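Local structure of ferulic acid decarboxylase 1 (Candida dubliniensis, 4ZAD) at residues T173-A178 and V252-C257; M232-G237 and A241-G246; C491-Y496 and N502-N507. The protein probably catalyses the reversible, prenylated-FMN-dependent decarboxylation of aromatic acids such as ferulic, coumaric and cinnamic acid to their vinyl products. All blocks are in the same frame, centred on the assembly; numbering follows the deposited sequence.

Interaction 1 is the first to open along the chain. Its strand 173-176 carries cofactor-binding residues, and the contact closes a long loop when strand 253-256 arrives. Interaction 2 forms entirely within that loop. There the loop 232-237 meets the helix 240-247 that directly follows it. The two contacts touch, because W175 and V252 both pack on I244 of this helix. Both interactions also border the potassium ion and the cofactor. Together they tie two sheets of the Rift-related domain to the helix between them. Interaction 3 comes later in series. It closes a short loop in the C-terminal tail, about 30 Å from interaction 2 between nearest atoms, and lies against the second subunit.

Interaction 1: residues T173-A178 and V252-C257; sequences TNWSIA and VPVVKC. With MN (manganese (II) ion), chain C; K (potassium ion), chain D; 4LU (1-deoxy-5-O-phosphono-1-(3,3,4,5-tetramethyl-9,11-dioxo-2,3,8,9,10,11-hexahydro-7H-quinolino[1,8-fg]pteridin-12-ium-7-y l)-D-ribitol), chain E.
W175, a residue of the prenylated-FMN pocket of this UbiD-family enzyme, makes a buried apolar contact with V252 and V254. Strand 173-176 belongs to the large antiparallel sheet of the Rift-related domain; strand 253-256 belongs to a separate small sheet. Between the two segments the indole alone makes contact, with V252 just before the strand and V254 within it. Both valines come to the ring edge, near its plane. W175 CH2 lies 4.5 Å from V252 CG1 and 4.4 Å from V254 CG1. The contact is small.

N174 and the backbone of this segment serve the cofactor and its metals. N174 has its CG anti to the backbone N (chi1 -163°), which carries the amide to the phosphate. Its OD1 binds manganese at 2.1 Å, and E240 is a further ligand of this metal. W175 O is a longer ligand of potassium, at 3.1 Å. I177 O accepts a hydrogen bond from the ribityl O2' of the cofactor, 2.9 Å away. The amide of N174 grips the phosphate twice: OD1 acts through manganese, which phosphate O2P also binds, while ND2 donates directly to O2P at 2.9 Å with an N-H...O angle of 154°.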
loop_
_atom_site.group_PDB
_atom_site.type_symbol
_atom_site.label_atom_id
_atom_site.label_comp_id
_atom_site.label_asym_id
_atom_site.label_seq_id
_atom_site.Cartn_x
_atom_site.Cartn_y
_atom_site.Cartn_z
ATOM N N THR A 173 -14.091 -24.174 -28.745
ATOM C CA THR A 173 -14.401 -22.816 -29.205
ATOM C C THR A 173 -14.050 -21.874 -28.103
ATOM O O THR A 173 -14.695 -21.893 -27.044
ATOM C CB THR A 173 -15.889 -22.639 -29.545
ATOM O OG1 THR A 173 -16.220 -23.481 -30.662
ATOM C CG2 THR A 173 -16.202 -21.169 -29.890
ATOM N N ASN A 174 -13.015 -21.068 -28.322
ATOM C CA ASN A 174 -12.500 -20.202 -27.274
ATOM C C ASN A 174 -13.049 -18.785 -27.393
ATOM O O ASN A 174 -13.098 -18.232 -28.487
ATOM C CB ASN A 174 -10.971 -20.168 -27.294
ATOM C CG ASN A 174 -10.389 -19.635 -26.002
ATOM O OD1 ASN A 174 -10.190 -20.385 -25.039
ATOM N ND2 ASN A 174 -10.118 -18.329 -25.967
ATOM N N TRP A 175 -13.451 -18.205 -26.265
ATOM C CA TRP A 175 -13.879 -16.800 -26.204
ATOM C C TRP A 175 -12.932 -16.091 -25.248
ATOM O O TRP A 175 -12.789 -16.512 -24.079
ATOM C CB TRP A 175 -15.315 -16.680 -25.689
ATOM C CG TRP A 175 -16.419 -17.204 -26.601
ATOM C CD1 TRP A 175 -16.278 -17.837 -27.801
ATOM C CD2 TRP A 175 -17.838 -17.154 -26.343
ATOM N NE1 TRP A 175 -17.513 -18.176 -28.304
ATOM C CE2 TRP A 175 -18.486 -17.776 -27.423
ATOM C CE3 TRP A 175 -18.610 -16.655 -25.301
ATOM C CZ2 TRP A 175 -19.873 -17.892 -27.502
ATOM C CZ3 TRP A 175 -19.987 -16.787 -25.372
ATOM C CH2 TRP A 175 -20.602 -17.380 -26.486
ATOM N N SER A 176 -12.260 -15.046 -25.726
ATOM C CA SER A 176 -11.321 -14.325 -24.875
ATOM C C SER A 176 -11.186 -12.870 -25.252
ATOM O O SER A 176 -11.649 -12.470 -26.305
ATOM C CB SER A 176 -9.961 -14.970 -24.964
ATOM O OG SER A 176 -9.474 -14.822 -26.262
ATOM N N ILE A 177 -10.536 -12.093 -24.387
ATOM C CA ILE A 177 -10.239 -10.677 -24.664
ATOM C C ILE A 177 -8.776 -10.587 -24.946
ATOM O O ILE A 177 -7.975 -11.227 -24.276
ATOM C CB ILE A 177 -10.507 -9.739 -23.465
ATOM C CG1 ILE A 177 -11.971 -9.773 -23.054
ATOM C CG2 ILE A 177 -10.065 -8.284 -23.770
ATOM C CD1 ILE A 177 -12.250 -8.917 -21.820
ATOM N N ALA A 178 -8.435 -9.782 -25.939
ATOM C CA ALA A 178 -7.039 -9.460 -26.241
ATOM C C ALA A 178 -7.107 -8.176 -26.985
ATOM O O ALA A 178 -8.084 -7.923 -27.667
ATOM C CB ALA A 178 -6.357 -10.559 -27.098
ATOM N N VAL A 252 -26.541 -19.529 -23.405
ATOM C CA VAL A 252 -26.339 -18.343 -24.206
ATOM C C VAL A 252 -26.910 -18.522 -25.609
ATOM O O VAL A 252 -26.458 -19.350 -26.403
ATOM C CB VAL A 252 -24.868 -17.919 -24.324
ATOM C CG1 VAL A 252 -24.779 -16.564 -25.093
ATOM C CG2 VAL A 252 -24.235 -17.798 -22.933
ATOM N N PRO A 253 -27.931 -17.751 -25.914
ATOM C CA PRO A 253 -28.434 -17.788 -27.265
ATOM C C PRO A 253 -27.407 -17.253 -28.296
ATOM O O PRO A 253 -26.899 -16.160 -28.144
ATOM C CB PRO A 253 -29.670 -16.900 -27.183
ATOM C CG PRO A 253 -29.451 -16.002 -26.041
ATOM C CD PRO A 253 -28.509 -16.672 -25.110
ATOM N N VAL A 254 -27.113 -18.047 -29.319
ATOM C CA VAL A 254 -26.106 -17.722 -30.319
ATOM C C VAL A 254 -26.654 -17.861 -31.738
ATOM O O VAL A 254 -27.596 -18.627 -32.012
ATOM C CB VAL A 254 -24.791 -18.632 -30.215
ATOM C CG1 VAL A 254 -24.112 -18.558 -28.820
ATOM C CG2 VAL A 254 -25.034 -20.096 -30.600
ATOM N N VAL A 255 -26.018 -17.138 -32.646
ATOM C CA VAL A 255 -26.337 -17.187 -34.055
ATOM C C VAL A 255 -25.067 -17.403 -34.877
ATOM O O VAL A 255 -23.960 -17.046 -34.458
ATOM C CB VAL A 255 -27.036 -15.881 -34.477
ATOM C CG1 VAL A 255 -28.385 -15.734 -33.724
ATOM C CG2 VAL A 255 -26.102 -14.678 -34.230
ATOM N N LYS A 256 -25.236 -17.999 -36.048
ATOM C CA LYS A 256 -24.133 -18.215 -36.971
ATOM C C LYS A 256 -23.691 -16.924 -37.664
ATOM O O LYS A 256 -24.501 -16.088 -38.041
ATOM C CB LYS A 256 -24.548 -19.247 -38.011
ATOM C CG LYS A 256 -23.409 -19.830 -38.840
ATOM C CD LYS A 256 -23.959 -20.591 -40.076
ATOM C CE LYS A 256 -23.166 -20.298 -41.409
ATOM N NZ LYS A 256 -23.254 -18.918 -41.909
ATOM N N CYS A 257 -22.392 -16.755 -37.847
ATOM C CA CYS A 257 -21.911 -15.612 -38.643
ATOM C C CYS A 257 -22.496 -15.586 -40.073
ATOM O O CYS A 257 -22.983 -16.602 -40.569
ATOM C CB CYS A 257 -20.385 -15.610 -38.701
ATOM S SG CYS A 257 -19.621 -15.182 -37.143
HETATM MN MN MN C . -9.964 -19.997 -22.963
HETATM K K K D . -11.160 -16.884 -21.469
HETATM C C9 4LU E . -8.114 -8.615 -20.225
HETATM C C8 4LU E . -9.096 -7.616 -20.209
HETATM C C7 4LU E . -8.946 -6.452 -20.976
HETATM C C10 4LU E . -5.474 -9.803 -22.511
HETATM C C6 4LU E . -7.678 -6.276 -21.740
HETATM N N3 4LU E . -3.704 -9.868 -24.590
HETATM C C2 4LU E . -4.021 -11.003 -23.955
HETATM C C13 4LU E . -8.337 -5.277 -23.792
HETATM C C5 4LU E . -7.455 -5.094 -22.580
HETATM C C1 4LU E . -5.252 -6.172 -23.116
HETATM O O2 4LU E . -3.499 -12.048 -24.363
HETATM N N1 4LU E . -4.896 -10.973 -22.920
HETATM C C4 4LU E . -4.228 -8.682 -24.218
HETATM O O4 4LU E . -3.841 -7.704 -24.903
HETATM C C4A 4LU E . -5.115 -8.607 -23.170
HETATM N N5 4LU E . -5.500 -7.257 -22.438
HETATM C C3 4LU E . -6.150 -5.116 -23.218
HETATM C C12 4LU E . -7.803 -3.766 -21.913
HETATM C C5A 4LU E . -6.654 -7.351 -21.680
HETATM C C7M 4LU E . -9.985 -5.362 -21.011
HETATM C C8M 4LU E . -10.324 -7.883 -19.378
HETATM C C9A 4LU E . -6.989 -8.579 -21.063
HETATM N N10 4LU E . -6.364 -9.806 -21.480
HETATM C "C1'" 4LU E . -6.188 -10.921 -20.539
HETATM C "C2'" 4LU E . -7.018 -12.101 -21.046
HETATM O "O2'" 4LU E . -8.336 -11.623 -21.384
HETATM C "C3'" 4LU E . -7.089 -13.247 -20.028
HETATM O "O3'" 4LU E . -5.769 -13.784 -19.803
HETATM C "C4'" 4LU E . -8.032 -14.380 -20.487
HETATM O "O4'" 4LU E . -7.800 -15.542 -19.685
HETATM C "C5'" 4LU E . -7.778 -14.776 -21.952
HETATM O "O5'" 4LU E . -8.580 -15.851 -22.397
HETATM P P 4LU E . -8.037 -17.333 -22.575
HETATM O O2P 4LU E . -9.261 -17.927 -23.272
HETATM O O3P 4LU E . -7.754 -17.783 -21.125
HETATM O O1P 4LU E . -6.781 -17.231 -23.414
HETATM O O HOH W 1 -9.328 -19.849 -20.762
HETATM O O HOH W 2 -10.596 -22.209 -22.559
#

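Interaction 2: residues M232-G237 and A241-G246; sequences MPIPDG and AEYIGG. With K (potassium ion), chain D; 4LU (1-deoxy-5-O-phosphono-1-(3,3,4,5-tetramethyl-9,11-dioxo-2,3,8,9,10,11-hexahydro-7H-quinolino[1,8-fg]pteridin-12-ium-7-y l)-D-ribitol), chain E.
M232 and Y243 make a Met-aromatic contact beside the flavin and potassium site. The sulfur sits at the edge of the tyrosine ring. M232 SD is 5.0 Å from the ring centroid, 77° off the ring normal. With CG anti to the backbone N (chi1 179°) and the chain extended beyond it, the thioether reaches Y243 and meets the tyrosine side chain at about a right angle. The CE methyl of M232 lies 3.6 Å from Y243 OH.

The second apolar contact is from I234. Its CG2 branch lies 4.1 Å from Y243 CD2, nearer the root of the same ring, approaching obliquely. Two residues of the loop thus pack along one flank of the tyrosine, on CD2, CE2 and OH.

The polar interactions point elsewhere. Y243 OH is hydrogen-bonded to L106 O, which satisfies this buried hydroxyl. M232 O binds potassium at 2.7 Å, and V229 O, S230 O and E240 OE1 are further ligands of the ion. An inverse gamma turn centred on P233 follows, with a weak bond from I234 N to M232 O. The M232-P233 peptide also comes close to the ribityl O4' of the cofactor, without a hydrogen bond.

The loop links helix 224-230 to helix 240-247. Y243 also packs on V229 of the first of these helices, M232 packs on L337 and A340 of helix 334-347, and A241 and I244 lean on W175 of strand 173-176.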
loop_
_atom_site.group_PDB
_atom_site.type_symbol
_atom_site.label_atom_id
_atom_site.label_comp_id
_atom_site.label_asym_id
_atom_site.label_seq_id
_atom_site.Cartn_x
_atom_site.Cartn_y
_atom_site.Cartn_z
ATOM N N MET A 232 -11.384 -14.549 -18.160
ATOM C CA MET A 232 -10.960 -15.542 -17.167
ATOM C C MET A 232 -10.185 -16.688 -17.799
ATOM O O MET A 232 -10.598 -17.185 -18.835
ATOM C CB MET A 232 -12.228 -16.125 -16.540
ATOM C CG MET A 232 -12.034 -17.210 -15.496
ATOM S SD MET A 232 -13.507 -17.289 -14.499
ATOM C CE MET A 232 -12.979 -18.360 -13.149
ATOM N N PRO A 233 -9.063 -17.123 -17.186
ATOM C CA PRO A 233 -8.299 -18.241 -17.755
ATOM C C PRO A 233 -8.819 -19.601 -17.302
ATOM O O PRO A 233 -8.203 -20.249 -16.441
ATOM C CB PRO A 233 -6.900 -18.012 -17.216
ATOM C CG PRO A 233 -7.148 -17.414 -15.876
ATOM C CD PRO A 233 -8.340 -16.515 -16.063
ATOM N N ILE A 234 -9.953 -20.020 -17.870
ATOM C CA ILE A 234 -10.451 -21.387 -17.682
ATOM C C ILE A 234 -9.578 -22.369 -18.500
ATOM O O ILE A 234 -8.666 -21.966 -19.244
ATOM C CB ILE A 234 -11.947 -21.537 -18.026
ATOM C CG1 ILE A 234 -12.230 -21.316 -19.519
ATOM C CG2 ILE A 234 -12.791 -20.600 -17.169
ATOM C CD1 ILE A 234 -13.522 -21.953 -19.927
ATOM N N PRO A 235 -9.833 -23.663 -18.336
ATOM C CA PRO A 235 -8.719 -24.529 -18.765
ATOM C C PRO A 235 -8.453 -24.568 -20.283
ATOM O O PRO A 235 -9.353 -24.303 -21.092
ATOM C CB PRO A 235 -9.157 -25.916 -18.250
ATOM C CG PRO A 235 -9.970 -25.568 -16.961
ATOM C CD PRO A 235 -10.801 -24.368 -17.464
ATOM N N ASP A 236 -7.219 -24.903 -20.648
ATOM C CA ASP A 236 -6.901 -25.302 -22.036
ATOM C C ASP A 236 -7.988 -26.224 -22.540
ATOM O O ASP A 236 -8.471 -27.080 -21.795
ATOM C CB ASP A 236 -5.550 -26.040 -22.107
ATOM C CG ASP A 236 -4.380 -25.147 -21.758
ATOM O OD1 ASP A 236 -4.593 -24.006 -21.329
ATOM O OD2 ASP A 236 -3.240 -25.545 -21.882
ATOM N N GLY A 237 -8.417 -26.048 -23.780
ATOM C CA GLY A 237 -9.410 -26.972 -24.363
ATOM C C GLY A 237 -10.845 -26.701 -23.940
ATOM O O GLY A 237 -11.751 -27.320 -24.460
ATOM N N ALA A 241 -18.248 -20.729 -23.575
ATOM C CA ALA A 241 -19.736 -20.670 -23.666
ATOM C C ALA A 241 -20.492 -21.551 -22.653
ATOM O O ALA A 241 -21.562 -21.169 -22.210
ATOM C CB ALA A 241 -20.239 -20.997 -25.101
ATOM N N GLU A 242 -19.939 -22.707 -22.306
ATOM C CA GLU A 242 -20.623 -23.683 -21.457
ATOM C C GLU A 242 -20.581 -23.245 -19.967
ATOM O O GLU A 242 -21.546 -23.404 -19.231
ATOM C CB GLU A 242 -19.973 -25.054 -21.644
ATOM C CG GLU A 242 -19.919 -25.528 -23.083
ATOM C CD GLU A 242 -19.391 -26.967 -23.264
ATOM O OE1 GLU A 242 -18.756 -27.553 -22.325
ATOM O OE2 GLU A 242 -19.611 -27.501 -24.393
ATOM N N TYR A 243 -19.453 -22.687 -19.526
ATOM C CA TYR A 243 -19.348 -22.097 -18.183
ATOM C C TYR A 243 -20.229 -20.869 -18.130
ATOM O O TYR A 243 -20.929 -20.666 -17.154
ATOM C CB TYR A 243 -17.911 -21.738 -17.887
ATOM C CG TYR A 243 -17.570 -21.156 -16.531
ATOM C CD1 TYR A 243 -17.918 -21.792 -15.331
ATOM C CD2 TYR A 243 -16.774 -20.029 -16.442
ATOM C CE1 TYR A 243 -17.534 -21.252 -14.093
ATOM C CE2 TYR A 243 -16.380 -19.494 -15.206
ATOM C CZ TYR A 243 -16.753 -20.104 -14.046
ATOM O OH TYR A 243 -16.365 -19.527 -12.857
ATOM N N ILE A 244 -20.254 -20.064 -19.192
ATOM C CA ILE A 244 -21.101 -18.855 -19.157
ATOM C C ILE A 244 -22.565 -19.247 -18.953
ATOM O O ILE A 244 -23.258 -18.648 -18.137
ATOM C CB ILE A 244 -20.932 -17.935 -20.394
ATOM C CG1 ILE A 244 -19.489 -17.355 -20.458
ATOM C CG2 ILE A 244 -21.935 -16.833 -20.344
ATOM C CD1 ILE A 244 -18.996 -17.124 -21.830
ATOM N N GLY A 245 -22.995 -20.281 -19.658
ATOM C CA GLY A 245 -24.338 -20.835 -19.486
ATOM C C GLY A 245 -24.712 -21.231 -18.041
ATOM O O GLY A 245 -25.774 -20.869 -17.532
ATOM N N GLY A 246 -23.825 -21.948 -17.371
ATOM C CA GLY A 246 -24.079 -22.337 -16.001
ATOM C C GLY A 246 -24.240 -21.088 -15.147
ATOM O O GLY A 246 -25.206 -20.938 -14.405
HETATM K K K D . -11.160 -16.884 -21.469
HETATM C C9 4LU E . -8.114 -8.615 -20.225
HETATM C C8 4LU E . -9.096 -7.616 -20.209
HETATM C C7 4LU E . -8.946 -6.452 -20.976
HETATM C C10 4LU E . -5.474 -9.803 -22.511
HETATM C C6 4LU E . -7.678 -6.276 -21.740
HETATM N N3 4LU E . -3.704 -9.868 -24.590
HETATM C C2 4LU E . -4.021 -11.003 -23.955
HETATM C C13 4LU E . -8.337 -5.277 -23.792
HETATM C C5 4LU E . -7.455 -5.094 -22.580
HETATM C C1 4LU E . -5.252 -6.172 -23.116
HETATM O O2 4LU E . -3.499 -12.048 -24.363
HETATM N N1 4LU E . -4.896 -10.973 -22.920
HETATM C C4 4LU E . -4.228 -8.682 -24.218
HETATM O O4 4LU E . -3.841 -7.704 -24.903
HETATM C C4A 4LU E . -5.115 -8.607 -23.170
HETATM N N5 4LU E . -5.500 -7.257 -22.438
HETATM C C3 4LU E . -6.150 -5.116 -23.218
HETATM C C12 4LU E . -7.803 -3.766 -21.913
HETATM C C5A 4LU E . -6.654 -7.351 -21.680
HETATM C C7M 4LU E . -9.985 -5.362 -21.011
HETATM C C8M 4LU E . -10.324 -7.883 -19.378
HETATM C C9A 4LU E . -6.989 -8.579 -21.063
HETATM N N10 4LU E . -6.364 -9.806 -21.480
HETATM C "C1'" 4LU E . -6.188 -10.921 -20.539
HETATM C "C2'" 4LU E . -7.018 -12.101 -21.046
HETATM O "O2'" 4LU E . -8.336 -11.623 -21.384
HETATM C "C3'" 4LU E . -7.089 -13.247 -20.028
HETATM O "O3'" 4LU E . -5.769 -13.784 -19.803
HETATM C "C4'" 4LU E . -8.032 -14.380 -20.487
HETATM O "O4'" 4LU E . -7.800 -15.542 -19.685
HETATM C "C5'" 4LU E . -7.778 -14.776 -21.952
HETATM O "O5'" 4LU E . -8.580 -15.851 -22.397
HETATM P P 4LU E . -8.037 -17.333 -22.575
HETATM O O2P 4LU E . -9.261 -17.927 -23.272
HETATM O O3P 4LU E . -7.754 -17.783 -21.125
HETATM O O1P 4LU E . -6.781 -17.231 -23.414
#

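Interaction 3: residues C491-Y496 and N502-N507; sequences CNFNGY and NKISQN
F493 packs against I504 and S505 where the C-terminal tail folds back on itself, far from the flavin site. This segment lies at the homodimer interface, where F493, Y496, K503 and I504 engage the second subunit. C491 makes backbone hydrogen bonds to that neighbouring chain, and N492 packs on its E44. The chain then turns tightly: N492 O accepts a hydrogen bond from G495 N at 3.1 Å.

F493 is the residue that crosses to helix 498-506. The ring is swung out from the turn, with CG opposite the backbone N (chi1 175°), and its far end does the touching. F493 CE1 lies 3.7 Å from the I504 CG2 methyl, and F493 CZ is 4.0 Å from the same methyl. S505 comes to the ring edge instead, near its plane, with OG 3.6 Å from F493 CZ and 3.7 Å from F493 CE2. The backbone N of F493 is hydrogen-bonded to E44 of the second subunit. A second turn bond joins Y496 N to F493 O at 3.2 Å. Y496 OH is bonded to L148 O and N322 ND2 of the second subunit.

On the helix, I504 also packs on I38 of the second subunit, and K503 forms a salt bridge with E34 there. No hydrogen bond joins the two segments. The contact is van der Waals packing of the ring on the I504 methyl and the S505 hydroxyl, a placement consistent with a weak attraction between the serine oxygen and the C-H edge.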
loop_
_atom_site.group_PDB
_atom_site.type_symbol
_atom_site.label_atom_id
_atom_site.label_comp_id
_atom_site.label_asym_id
_atom_site.label_seq_id
_atom_site.Cartn_x
_atom_site.Cartn_y
_atom_site.Cartn_z
ATOM N N CYS A 491 -2.532 -4.327 17.217
ATOM C CA CYS A 491 -2.634 -3.051 17.918
ATOM C C CYS A 491 -3.366 -1.987 17.109
ATOM O O CYS A 491 -2.820 -0.945 16.729
ATOM C CB CYS A 491 -1.239 -2.596 18.326
ATOM S SG CYS A 491 -0.472 -3.768 19.499
ATOM N N ASN A 492 -4.625 -2.271 16.850
ATOM C CA ASN A 492 -5.540 -1.259 16.360
ATOM C C ASN A 492 -6.729 -1.297 17.280
ATOM O O ASN A 492 -6.719 -2.112 18.240
ATOM C CB ASN A 492 -5.900 -1.468 14.878
ATOM C CG ASN A 492 -6.362 -2.857 14.568
ATOM O OD1 ASN A 492 -6.713 -3.626 15.464
ATOM N ND2 ASN A 492 -6.405 -3.179 13.288
ATOM N N PHE A 493 -7.711 -0.420 17.049
ATOM C CA PHE A 493 -8.911 -0.392 17.892
ATOM C C PHE A 493 -9.692 -1.703 17.834
ATOM O O PHE A 493 -10.192 -2.177 18.842
ATOM C CB PHE A 493 -9.814 0.744 17.459
ATOM C CG PHE A 493 -11.130 0.793 18.171
ATOM C CD1 PHE A 493 -11.230 1.269 19.467
ATOM C CD2 PHE A 493 -12.277 0.400 17.532
ATOM C CE1 PHE A 493 -12.478 1.323 20.132
ATOM C CE2 PHE A 493 -13.529 0.436 18.198
ATOM C CZ PHE A 493 -13.611 0.901 19.495
ATOM N N ASN A 494 -9.823 -2.270 16.633
ATOM C CA ASN A 494 -10.586 -3.488 16.449
ATOM C C ASN A 494 -9.899 -4.653 17.151
ATOM O O ASN A 494 -10.490 -5.694 17.329
ATOM C CB ASN A 494 -10.794 -3.803 14.953
ATOM C CG ASN A 494 -11.932 -2.992 14.321
ATOM O OD1 ASN A 494 -12.879 -2.622 15.008
ATOM N ND2 ASN A 494 -11.859 -2.748 12.997
ATOM N N GLY A 495 -8.647 -4.484 17.542
ATOM C CA GLY A 495 -7.902 -5.548 18.214
ATOM C C GLY A 495 -8.025 -5.581 19.728
ATOM O O GLY A 495 -7.409 -6.408 20.378
ATOM N N TYR A 496 -8.803 -4.667 20.294
ATOM C CA TYR A 496 -9.019 -4.640 21.709
ATOM C C TYR A 496 -10.051 -5.723 22.043
ATOM O O TYR A 496 -10.751 -6.194 21.155
ATOM C CB TYR A 496 -9.482 -3.224 22.187
ATOM C CG TYR A 496 -8.323 -2.286 22.394
ATOM C CD1 TYR A 496 -7.878 -1.476 21.360
ATOM C CD2 TYR A 496 -7.628 -2.250 23.599
ATOM C CE1 TYR A 496 -6.799 -0.648 21.531
ATOM C CE2 TYR A 496 -6.535 -1.416 23.771
ATOM C CZ TYR A 496 -6.123 -0.630 22.723
ATOM O OH TYR A 496 -5.060 0.201 22.846
ATOM N N ASN A 502 -16.939 -2.668 22.784
ATOM C CA ASN A 502 -18.388 -2.462 22.818
ATOM C C ASN A 502 -18.765 -1.270 23.685
ATOM O O ASN A 502 -19.639 -0.494 23.333
ATOM C CB ASN A 502 -19.150 -3.709 23.317
ATOM C CG ASN A 502 -18.987 -4.952 22.405
ATOM O OD1 ASN A 502 -18.364 -4.913 21.324
ATOM N ND2 ASN A 502 -19.553 -6.069 22.854
ATOM N N LYS A 503 -18.124 -1.134 24.833
ATOM C CA LYS A 503 -18.393 0.001 25.717
ATOM C C LYS A 503 -17.967 1.276 25.021
ATOM O O LYS A 503 -18.707 2.224 24.977
ATOM C CB LYS A 503 -17.663 -0.160 27.059
ATOM C CG LYS A 503 -18.050 0.875 28.141
ATOM C CD LYS A 503 -17.097 0.783 29.338
ATOM C CE LYS A 503 -17.476 1.725 30.468
ATOM N NZ LYS A 503 -16.337 2.041 31.371
ATOM N N ILE A 504 -16.764 1.283 24.472
ATOM C CA ILE A 504 -16.228 2.476 23.846
ATOM C C ILE A 504 -17.060 2.879 22.628
ATOM O O ILE A 504 -17.374 4.047 22.483
ATOM C CB ILE A 504 -14.753 2.299 23.448
ATOM C CG1 ILE A 504 -13.855 2.133 24.697
ATOM C CG2 ILE A 504 -14.290 3.455 22.563
ATOM C CD1 ILE A 504 -13.738 3.347 25.636
ATOM N N SER A 505 -17.415 1.931 21.771
ATOM C CA SER A 505 -18.192 2.225 20.557
ATOM C C SER A 505 -19.600 2.675 20.871
ATOM O O SER A 505 -20.052 3.697 20.378
ATOM C CB SER A 505 -18.291 1.012 19.630
ATOM O OG SER A 505 -17.143 0.897 18.822
ATOM N N GLN A 506 -20.298 1.882 21.669
ATOM C CA GLN A 506 -21.641 2.243 22.084
ATOM C C GLN A 506 -21.623 3.668 22.660
ATOM O O GLN A 506 -22.474 4.482 22.289
ATOM C CB GLN A 506 -22.230 1.221 23.080
ATOM N N ASN A 507 -20.648 4.014 23.496
ATOM C CA ASN A 507 -20.670 5.331 24.159
ATOM C C ASN A 507 -19.771 6.396 23.502
ATOM O O ASN A 507 -19.390 7.379 24.126
ATOM C CB ASN A 507 -20.345 5.192 25.667
ATOM C CG ASN A 507 -21.494 4.528 26.467
ATOM O OD1 ASN A 507 -21.719 3.311 26.374
ATOM N ND2 ASN A 507 -22.230 5.345 27.242
#